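Local coordinates for protein SAP-like pentraxin (Limulus polyphemus, PDB 3FLP) that binds two calcium ions per subunit and, as an invertebrate lectin of the pentraxin family assembled into doubly stacked heptameric rings, probably recognises sugar ligands, at residues K18-R23 and I142-D147; L22-T27 and D199-D204; T47-S52 and I63-V68. One frame throughout, in Å; residues are numbered along the deposited sequence.

Contact 1 (K18-R23 and I142-D147); sequences KFPHLR and IGQEQD. With CA (calcium ion), chain O; CA (calcium ion), chain P.
Two backbone hydrogen bonds pair Leu22 with Ile142 as an antiparallel hydrogen-bonded bridge: Leu22 N gives to Ile142 O at 3.2 Å, and Ile142 N to Leu22 O at 2.9 Å. A third bond comes from a side chain. Gln144 NE2 donates to Pro20 O over 3.0 Å, almost straight (172° at the hydrogen) and with the oxygen in the amide plane, though the donor is tilted from the carbonyl plane of Pro20. The Gln144 chain can do this because it is bent about its CB–CG bond (chi2 -65°), folding the amide back onto the 18-23 segment.

The amide also packs against Phe19, and the CG behind it against His21 CB. The amide plane stands perpendicular to the Phe19 ring, with OE1 at the ring edge, 3.7 Å from Phe19 CD2. The His21 ring lies beyond, its ND1 donating to Phe19 O, which sits at the ring edge and in its plane.

The fold is the pentraxin beta sandwich, and here strand 139-142 leaves its sheet for the calcium loop. Gly143 turns the chain with a positive phi (94°) that glycine adopts readily.

Metal coordination begins just beyond. Glu145 OE1 bridges both calcium ions at 2.5 Å each, Asp147 OD1 also bridges them, and Gln146 O binds one. Asp59 and Asn60 complete that ion's protein ligands; Glu154 and Glu157 complete the other's.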
loop_
_atom_site.group_PDB
_atom_site.type_symbol
_atom_site.label_atom_id
_atom_site.label_comp_id
_atom_site.label_asym_id
_atom_site.label_seq_id
_atom_site.Cartn_x
_atom_site.Cartn_y
_atom_site.Cartn_z
ATOM N N LYS A 18 23.380 -26.202 48.043
ATOM C CA LYS A 18 22.688 -25.789 46.824
ATOM C C LYS A 18 22.784 -24.282 46.582
ATOM O O LYS A 18 22.305 -23.480 47.389
ATOM C CB LYS A 18 21.217 -26.214 46.867
ATOM C CG LYS A 18 20.431 -25.770 45.634
ATOM C CD LYS A 18 18.932 -26.046 45.761
ATOM C CE LYS A 18 18.157 -25.478 44.568
ATOM N NZ LYS A 18 16.685 -25.727 44.657
ATOM N N PHE A 19 23.409 -23.909 45.466
ATOM C CA PHE A 19 23.570 -22.501 45.105
ATOM C C PHE A 19 23.065 -22.233 43.681
ATOM O O PHE A 19 23.838 -22.252 42.720
ATOM C CB PHE A 19 25.048 -22.080 45.199
ATOM C CG PHE A 19 25.678 -22.332 46.546
ATOM C CD1 PHE A 19 26.223 -23.577 46.856
ATOM C CD2 PHE A 19 25.734 -21.319 47.502
ATOM C CE1 PHE A 19 26.817 -23.809 48.104
ATOM C CE2 PHE A 19 26.322 -21.539 48.749
ATOM C CZ PHE A 19 26.863 -22.784 49.052
ATOM N N PRO A 20 21.758 -21.986 43.521
ATOM C CA PRO A 20 21.261 -21.725 42.164
ATOM C C PRO A 20 22.012 -20.557 41.519
ATOM O O PRO A 20 22.189 -19.507 42.137
ATOM C CB PRO A 20 19.770 -21.441 42.385
ATOM C CG PRO A 20 19.713 -20.957 43.814
ATOM C CD PRO A 20 20.681 -21.866 44.515
ATOM N N HIS A 21 22.469 -20.749 40.286
ATOM C CA HIS A 21 23.209 -19.697 39.600
ATOM C C HIS A 21 23.363 -19.953 38.110
ATOM O O HIS A 21 23.047 -21.024 37.602
ATOM C CB HIS A 21 24.622 -19.563 40.187
ATOM C CG HIS A 21 25.538 -20.692 39.818
ATOM N ND1 HIS A 21 25.442 -21.949 40.381
ATOM C CD2 HIS A 21 26.561 -20.759 38.930
ATOM C CE1 HIS A 21 26.366 -22.738 39.859
ATOM N NE2 HIS A 21 27.059 -22.039 38.977
ATOM N N LEU A 22 23.874 -18.940 37.425
ATOM C CA LEU A 22 24.152 -19.013 36.001
ATOM C C LEU A 22 25.623 -18.633 35.873
ATOM O O LEU A 22 26.126 -17.825 36.655
ATOM C CB LEU A 22 23.327 -17.990 35.215
ATOM C CG LEU A 22 21.811 -17.905 35.382
ATOM C CD1 LEU A 22 21.254 -16.919 34.345
ATOM C CD2 LEU A 22 21.191 -19.271 35.192
ATOM N N ARG A 23 26.312 -19.222 34.904
ATOM C CA ARG A 23 27.708 -18.889 34.658
ATOM C C ARG A 23 27.853 -18.792 33.148
ATOM O O ARG A 23 27.597 -19.763 32.429
ATOM C CB ARG A 23 28.658 -19.964 35.196
ATOM C CG ARG A 23 30.139 -19.562 35.075
ATOM C CD ARG A 23 31.093 -20.663 35.546
ATOM N NE ARG A 23 31.201 -21.741 34.567
ATOM C CZ ARG A 23 30.832 -22.998 34.785
ATOM N NH1 ARG A 23 30.325 -23.354 35.956
ATOM N NH2 ARG A 23 30.960 -23.903 33.827
ATOM N N ILE A 142 25.784 -15.200 37.768
ATOM C CA ILE A 142 24.583 -14.473 38.162
ATOM C C ILE A 142 23.905 -15.161 39.347
ATOM O O ILE A 142 23.719 -16.378 39.342
ATOM C CB ILE A 142 23.556 -14.401 37.003
ATOM C CG1 ILE A 142 24.194 -13.777 35.758
ATOM C CG2 ILE A 142 22.342 -13.584 37.431
ATOM C CD1 ILE A 142 24.624 -12.343 35.925
ATOM N N GLY A 143 23.548 -14.379 40.362
ATOM C CA GLY A 143 22.855 -14.939 41.510
ATOM C C GLY A 143 23.705 -15.346 42.698
ATOM O O GLY A 143 23.170 -15.609 43.780
ATOM N N GLN A 144 25.019 -15.416 42.503
ATOM C CA GLN A 144 25.933 -15.778 43.580
ATOM C C GLN A 144 27.169 -14.881 43.491
ATOM O O GLN A 144 27.448 -14.303 42.443
ATOM C CB GLN A 144 26.370 -17.252 43.467
ATOM C CG GLN A 144 25.263 -18.312 43.516
ATOM C CD GLN A 144 24.529 -18.376 44.858
ATOM O OE1 GLN A 144 25.067 -18.003 45.900
ATOM N NE2 GLN A 144 23.305 -18.869 44.834
ATOM N N GLU A 145 27.903 -14.772 44.596
ATOM C CA GLU A 145 29.114 -13.960 44.663
ATOM C C GLU A 145 30.308 -14.919 44.586
ATOM O O GLU A 145 30.427 -15.819 45.414
ATOM C CB GLU A 145 29.119 -13.196 45.995
ATOM C CG GLU A 145 29.915 -11.886 46.029
ATOM C CD GLU A 145 31.416 -12.092 46.095
ATOM O OE1 GLU A 145 31.887 -12.809 47.007
ATOM O OE2 GLU A 145 32.129 -11.527 45.236
ATOM N N GLN A 146 31.178 -14.742 43.595
ATOM C CA GLN A 146 32.349 -15.617 43.436
ATOM C C GLN A 146 33.531 -15.256 44.339
ATOM O O GLN A 146 33.882 -14.082 44.476
ATOM C CB GLN A 146 32.868 -15.578 41.993
ATOM C CG GLN A 146 31.882 -15.961 40.905
ATOM C CD GLN A 146 32.416 -15.639 39.512
ATOM O OE1 GLN A 146 33.203 -16.397 38.942
ATOM N NE2 GLN A 146 32.000 -14.494 38.967
ATOM N N ASP A 147 34.137 -16.273 44.950
ATOM C CA ASP A 147 35.329 -16.085 45.774
ATOM C C ASP A 147 36.443 -16.827 45.046
ATOM O O ASP A 147 37.606 -16.815 45.452
ATOM C CB ASP A 147 35.136 -16.640 47.186
ATOM C CG ASP A 147 34.312 -15.718 48.054
ATOM O OD1 ASP A 147 34.314 -14.499 47.776
ATOM O OD2 ASP A 147 33.675 -16.196 49.016
HETATM CA CA CA O . 34.276 -12.587 46.285
HETATM CA CA CA P . 32.071 -14.352 48.999
HETATM O O HOH W 1 30.946 -16.130 47.916
HETATM O O HOH W 2 34.208 -11.476 48.352
HETATM O O HOH W 3 32.549 -12.357 50.171
#

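Contact 2 (L22-T27 and D199-D204); sequences LRFMQT and DSFVAD
Phe201 sets CG between its backbone N and carbonyl carbon (chi1 57°), whereas Phe24 and Leu22 place theirs beside the backbone N; these torsions set where the rings and methyls lie, and the strand pairing puts all three side chains on one face of the sheet. Phe201 meets both of the others. Its CB sits over the centre of the Phe24 ring, 4.0 Å from the centroid and 13° off the normal, a CH-pi contact. Over one face of its own ring, displaced toward the rim, lies Leu22 CD1, 4.2 Å from the centroid. The two phenyl planes are inclined obliquely to each other.

Strands 21-24 and 201-204 are antiparallel neighbours in one sheet of the pentraxin jelly-roll-like sandwich, their short axes at 163°. Arg23 and Val202 form the hydrogen-bonded pair, with Val202 N to Arg23 O at 2.7 Å and Arg23 N to Val202 O at 3.0 Å. Leu22–Ala203 and Phe24–Phe201 are the flanking non-hydrogen-bonded pairs.

On the other face Val202 CG2 lies over the Arg23 guanidinium, 3.7 Å from NH2, and also meets Met25 SD. Where the strands end, Met25 N donates to Ser200 O at 3.0 Å. One water joins the same oxygen to Gln26 N, and another links Gln26 OE1 to Asp199 OD1.

Residues Phe201 to Ala203 also pair antiparallel with a strand of a second subunit, carrying the sheet across that interface. Gln26 NE2 bonds Thr27 O of a third subunit, and Asp199 OD2 accepts from Ser195 N.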
loop_
_atom_site.group_PDB
_atom_site.type_symbol
_atom_site.label_atom_id
_atom_site.label_comp_id
_atom_site.label_asym_id
_atom_site.label_seq_id
_atom_site.Cartn_x
_atom_site.Cartn_y
_atom_site.Cartn_z
ATOM N N LEU A 22 23.874 -18.940 37.425
ATOM C CA LEU A 22 24.152 -19.013 36.001
ATOM C C LEU A 22 25.623 -18.633 35.873
ATOM O O LEU A 22 26.126 -17.825 36.655
ATOM C CB LEU A 22 23.327 -17.990 35.215
ATOM C CG LEU A 22 21.811 -17.905 35.382
ATOM C CD1 LEU A 22 21.254 -16.919 34.345
ATOM C CD2 LEU A 22 21.191 -19.271 35.192
ATOM N N ARG A 23 26.312 -19.222 34.904
ATOM C CA ARG A 23 27.708 -18.889 34.658
ATOM C C ARG A 23 27.853 -18.792 33.148
ATOM O O ARG A 23 27.597 -19.763 32.429
ATOM C CB ARG A 23 28.658 -19.964 35.196
ATOM C CG ARG A 23 30.139 -19.562 35.075
ATOM C CD ARG A 23 31.093 -20.663 35.546
ATOM N NE ARG A 23 31.201 -21.741 34.567
ATOM C CZ ARG A 23 30.832 -22.998 34.785
ATOM N NH1 ARG A 23 30.325 -23.354 35.956
ATOM N NH2 ARG A 23 30.960 -23.903 33.827
ATOM N N PHE A 24 28.243 -17.624 32.657
ATOM C CA PHE A 24 28.397 -17.468 31.221
ATOM C C PHE A 24 29.606 -18.232 30.714
ATOM O O PHE A 24 30.678 -18.201 31.320
ATOM C CB PHE A 24 28.463 -15.992 30.852
ATOM C CG PHE A 24 27.133 -15.308 30.936
ATOM C CD1 PHE A 24 26.617 -14.911 32.164
ATOM C CD2 PHE A 24 26.360 -15.125 29.792
ATOM C CE1 PHE A 24 25.341 -14.340 32.258
ATOM C CE2 PHE A 24 25.077 -14.554 29.873
ATOM C CZ PHE A 24 24.571 -14.163 31.113
ATOM N N MET A 25 29.405 -18.937 29.607
ATOM C CA MET A 25 30.442 -19.760 28.999
ATOM C C MET A 25 31.648 -18.985 28.482
ATOM O O MET A 25 32.766 -19.470 28.564
ATOM C CB MET A 25 29.842 -20.590 27.862
ATOM C CG MET A 25 28.773 -21.584 28.310
ATOM S SD MET A 25 29.449 -22.852 29.412
ATOM C CE MET A 25 30.343 -23.857 28.237
ATOM N N GLN A 26 31.423 -17.786 27.954
ATOM C CA GLN A 26 32.509 -16.982 27.417
ATOM C C GLN A 26 32.942 -15.897 28.398
ATOM O O GLN A 26 32.108 -15.189 28.967
ATOM C CB GLN A 26 32.071 -16.356 26.082
ATOM C CG GLN A 26 33.143 -15.557 25.356
ATOM C CD GLN A 26 32.708 -15.125 23.959
ATOM O OE1 GLN A 26 31.521 -14.925 23.705
ATOM N NE2 GLN A 26 33.667 -14.965 23.056
ATOM N N THR A 27 34.250 -15.782 28.613
ATOM C CA THR A 27 34.765 -14.761 29.518
ATOM C C THR A 27 34.688 -13.410 28.813
ATOM O O THR A 27 34.660 -13.337 27.582
ATOM C CB THR A 27 36.232 -15.043 29.932
ATOM O OG1 THR A 27 37.077 -15.020 28.774
ATOM C CG2 THR A 27 36.339 -16.399 30.607
ATOM N N ASP A 199 23.896 -15.154 24.500
ATOM C CA ASP A 199 25.219 -15.517 24.989
ATOM C C ASP A 199 25.016 -16.688 25.950
ATOM O O ASP A 199 24.360 -16.563 26.982
ATOM C CB ASP A 199 25.871 -14.317 25.688
ATOM C CG ASP A 199 26.365 -13.263 24.693
ATOM O OD1 ASP A 199 27.322 -13.561 23.945
ATOM O OD2 ASP A 199 25.794 -12.151 24.649
ATOM N N SER A 200 25.568 -17.831 25.578
ATOM C CA SER A 200 25.438 -19.065 26.345
ATOM C C SER A 200 25.846 -19.000 27.804
ATOM O O SER A 200 26.825 -18.349 28.164
ATOM C CB SER A 200 26.258 -20.167 25.667
ATOM O OG SER A 200 25.844 -20.332 24.326
ATOM N N PHE A 201 25.097 -19.702 28.640
ATOM C CA PHE A 201 25.394 -19.757 30.060
ATOM C C PHE A 201 24.985 -21.094 30.649
ATOM O O PHE A 201 24.051 -21.743 30.168
ATOM C CB PHE A 201 24.700 -18.604 30.794
ATOM C CG PHE A 201 23.204 -18.559 30.617
ATOM C CD1 PHE A 201 22.367 -19.344 31.408
ATOM C CD2 PHE A 201 22.631 -17.701 29.682
ATOM C CE1 PHE A 201 20.974 -19.273 31.276
ATOM C CE2 PHE A 201 21.243 -17.619 29.541
ATOM C CZ PHE A 201 20.411 -18.408 30.342
ATOM N N VAL A 202 25.714 -21.521 31.669
ATOM C CA VAL A 202 25.426 -22.767 32.349
ATOM C C VAL A 202 24.378 -22.476 33.417
ATOM O O VAL A 202 24.468 -21.470 34.120
ATOM C CB VAL A 202 26.690 -23.325 33.030
ATOM C CG1 VAL A 202 26.361 -24.590 33.797
ATOM C CG2 VAL A 202 27.743 -23.624 31.994
ATOM N N ALA A 203 23.374 -23.338 33.522
ATOM C CA ALA A 203 22.328 -23.181 34.529
ATOM C C ALA A 203 22.558 -24.310 35.523
ATOM O O ALA A 203 22.720 -25.466 35.125
ATOM C CB ALA A 203 20.954 -23.305 33.893
ATOM N N ASP A 204 22.593 -23.997 36.814
ATOM C CA ASP A 204 22.842 -25.051 37.788
ATOM C C ASP A 204 22.116 -24.866 39.111
ATOM O O ASP A 204 21.637 -23.780 39.436
ATOM C CB ASP A 204 24.347 -25.167 38.054
ATOM C CG ASP A 204 24.769 -26.582 38.424
ATOM O OD1 ASP A 204 23.889 -27.419 38.724
ATOM O OD2 ASP A 204 25.988 -26.860 38.420
HETATM O O HOH W 4 28.752 -16.394 27.182
HETATM O O HOH W 5 28.988 -15.693 24.578
#

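Contact 3 (T47-S52 and I63-V68); sequences TGYIFS and ITSMYV
Thr64 OG1 accepts a hydrogen bond from Phe51 N at 2.9 Å, so at the bulge described below Phe51 N is bonded to a side-chain oxygen. The hydroxyl gets there because chi1 of 61° turns it between the backbone N and the carbonyl carbon; it also lies close to Phe51 CB. On the other face, the Tyr49 ring receives Ser65 CB over one face, 4.0 Å from its centroid and 23° off the normal. Ile63 CG2 reaches CD2 of the same ring at 3.6 Å, then packs on Ser52 CB.

Behind these groups runs the strand pairing. Gly48 and Met66 exchange two bonds of 3.2 Å each, N to O both ways. Farther along, Ile50 N gives to Thr64 O and Thr64 N to Phe51 O, at 3.0 and 2.9 Å. Between the Tyr49–Ser65 and Ser52–Ile63 pairs the register slips by one residue: a beta bulge, with Ile50 at psi -60°.

Second-shell partners tie this hairpin to the calcium site. Ser52 OG bonds Gln146 NE2, while Tyr49 and Ile63 pack on Glu145, which binds calcium. Strand 48-55 lies between 60-68 and 139-142 in the antiparallel sheet, and 60-68 continues to 73-80. Ile50, Phe51 and Met66 face strand 33-42 of the opposing sheet.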
loop_
_atom_site.group_PDB
_atom_site.type_symbol
_atom_site.label_atom_id
_atom_site.label_comp_id
_atom_site.label_asym_id
_atom_site.label_seq_id
_atom_site.Cartn_x
_atom_site.Cartn_y
_atom_site.Cartn_z
ATOM N N THR A 47 20.759 -7.936 51.638
ATOM C CA THR A 47 21.736 -7.832 50.567
ATOM C C THR A 47 21.955 -9.114 49.776
ATOM O O THR A 47 22.075 -10.200 50.339
ATOM C CB THR A 47 23.085 -7.379 51.129
ATOM O OG1 THR A 47 22.884 -6.208 51.929
ATOM C CG2 THR A 47 24.058 -7.062 49.998
ATOM N N GLY A 48 22.008 -8.965 48.460
ATOM C CA GLY A 48 22.247 -10.092 47.583
ATOM C C GLY A 48 23.048 -9.594 46.396
ATOM O O GLY A 48 22.855 -8.460 45.959
ATOM N N TYR A 49 23.957 -10.416 45.882
ATOM C CA TYR A 49 24.762 -10.018 44.728
ATOM C C TYR A 49 24.169 -10.614 43.464
ATOM O O TYR A 49 23.951 -11.824 43.376
ATOM C CB TYR A 49 26.217 -10.464 44.909
ATOM C CG TYR A 49 26.882 -9.714 46.030
ATOM C CD1 TYR A 49 26.624 -10.042 47.359
ATOM C CD2 TYR A 49 27.686 -8.604 45.764
ATOM C CE1 TYR A 49 27.144 -9.278 48.402
ATOM C CE2 TYR A 49 28.210 -7.831 46.796
ATOM C CZ TYR A 49 27.933 -8.174 48.112
ATOM O OH TYR A 49 28.433 -7.403 49.131
ATOM N N ILE A 50 23.912 -9.752 42.486
ATOM C CA ILE A 50 23.298 -10.166 41.231
ATOM C C ILE A 50 24.293 -10.532 40.138
ATOM O O ILE A 50 24.295 -11.656 39.639
ATOM C CB ILE A 50 22.362 -9.048 40.712
ATOM C CG1 ILE A 50 21.301 -8.750 41.775
ATOM C CG2 ILE A 50 21.700 -9.467 39.406
ATOM C CD1 ILE A 50 20.446 -7.546 41.470
ATOM N N PHE A 51 25.127 -9.568 39.765
ATOM C CA PHE A 51 26.131 -9.746 38.718
ATOM C C PHE A 51 27.526 -9.783 39.349
ATOM O O PHE A 51 27.967 -8.817 39.963
ATOM C CB PHE A 51 25.995 -8.587 37.717
ATOM C CG PHE A 51 26.912 -8.669 36.526
ATOM C CD1 PHE A 51 28.240 -8.256 36.616
ATOM C CD2 PHE A 51 26.429 -9.104 35.295
ATOM C CE1 PHE A 51 29.069 -8.272 35.497
ATOM C CE2 PHE A 51 27.254 -9.122 34.166
ATOM C CZ PHE A 51 28.573 -8.706 34.267
ATOM N N SER A 52 28.210 -10.909 39.191
ATOM C CA SER A 52 29.547 -11.103 39.751
ATOM C C SER A 52 30.566 -11.453 38.668
ATOM O O SER A 52 30.395 -12.428 37.938
ATOM C CB SER A 52 29.498 -12.225 40.803
ATOM O OG SER A 52 30.792 -12.677 41.168
ATOM N N ILE A 63 31.063 -6.221 40.886
ATOM C CA ILE A 63 29.929 -6.896 41.500
ATOM C C ILE A 63 28.794 -5.941 41.821
ATOM O O ILE A 63 28.993 -4.915 42.479
ATOM C CB ILE A 63 30.319 -7.614 42.815
ATOM C CG1 ILE A 63 31.842 -7.743 42.926
ATOM C CG2 ILE A 63 29.690 -8.996 42.844
ATOM C CD1 ILE A 63 32.299 -8.336 44.240
ATOM N N THR A 64 27.600 -6.284 41.353
ATOM C CA THR A 64 26.418 -5.470 41.610
ATOM C C THR A 64 25.630 -6.134 42.729
ATOM O O THR A 64 25.686 -7.347 42.903
ATOM C CB THR A 64 25.500 -5.369 40.369
ATOM O OG1 THR A 64 25.055 -6.682 40.003
ATOM C CG2 THR A 64 26.240 -4.719 39.199
ATOM N N SER A 65 24.892 -5.331 43.481
ATOM C CA SER A 65 24.108 -5.849 44.585
ATOM C C SER A 65 22.969 -4.900 44.902
ATOM O O SER A 65 22.886 -3.791 44.361
ATOM C CB SER A 65 24.989 -5.986 45.825
ATOM O OG SER A 65 25.554 -4.730 46.165
ATOM N N MET A 66 22.094 -5.337 45.797
ATOM C CA MET A 66 20.967 -4.514 46.201
ATOM C C MET A 66 20.469 -4.996 47.543
ATOM O O MET A 66 20.805 -6.090 47.990
ATOM C CB MET A 66 19.810 -4.637 45.201
ATOM C CG MET A 66 19.100 -6.002 45.265
ATOM S SD MET A 66 17.439 -6.034 44.519
ATOM C CE MET A 66 16.425 -5.562 45.929
ATOM N N TYR A 67 19.672 -4.155 48.180
ATOM C CA TYR A 67 19.025 -4.498 49.429
ATOM C C TYR A 67 17.956 -3.446 49.635
ATOM O O TYR A 67 17.994 -2.386 49.013
ATOM C CB TYR A 67 20.017 -4.584 50.598
ATOM C CG TYR A 67 20.570 -3.290 51.131
ATOM C CD1 TYR A 67 19.864 -2.539 52.066
ATOM C CD2 TYR A 67 21.836 -2.853 50.752
ATOM C CE1 TYR A 67 20.414 -1.392 52.617
ATOM C CE2 TYR A 67 22.392 -1.707 51.295
ATOM C CZ TYR A 67 21.679 -0.983 52.226
ATOM O OH TYR A 67 22.238 0.154 52.760
ATOM N N VAL A 68 16.976 -3.766 50.465
ATOM C CA VAL A 68 15.882 -2.857 50.735
ATOM C C VAL A 68 16.010 -2.337 52.155
ATOM O O VAL A 68 16.136 -3.123 53.093
ATOM C CB VAL A 68 14.539 -3.591 50.565
ATOM C CG1 VAL A 68 13.380 -2.632 50.778
ATOM C CG2 VAL A 68 14.480 -4.221 49.180
#

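All three contacts belong to one antiparallel sheet, in which strands 60-68, 48-55, 139-142, 21-24 and 201-204 come consecutively. Contact 3 joins the first two of these strands, contact 1 the third and fourth, and contact 2 the last two. Centres of contacts 1 and 2 lie about 11 Å apart, as do those of 1 and 3; 2 and 3 are about 18 Å apart and do not touch. Contacts 1 and 2 start from the same stretch, sharing Leu22 and Arg23; contact 3, a local hairpin, is nested inside both loops. A probable hydrogen bond, Gly143 N to Ile50 O (2.9 Å), joins contacts 1 and 3. The same sheet thus carries the calcium loop and, at contact 2, the edge meeting another subunit.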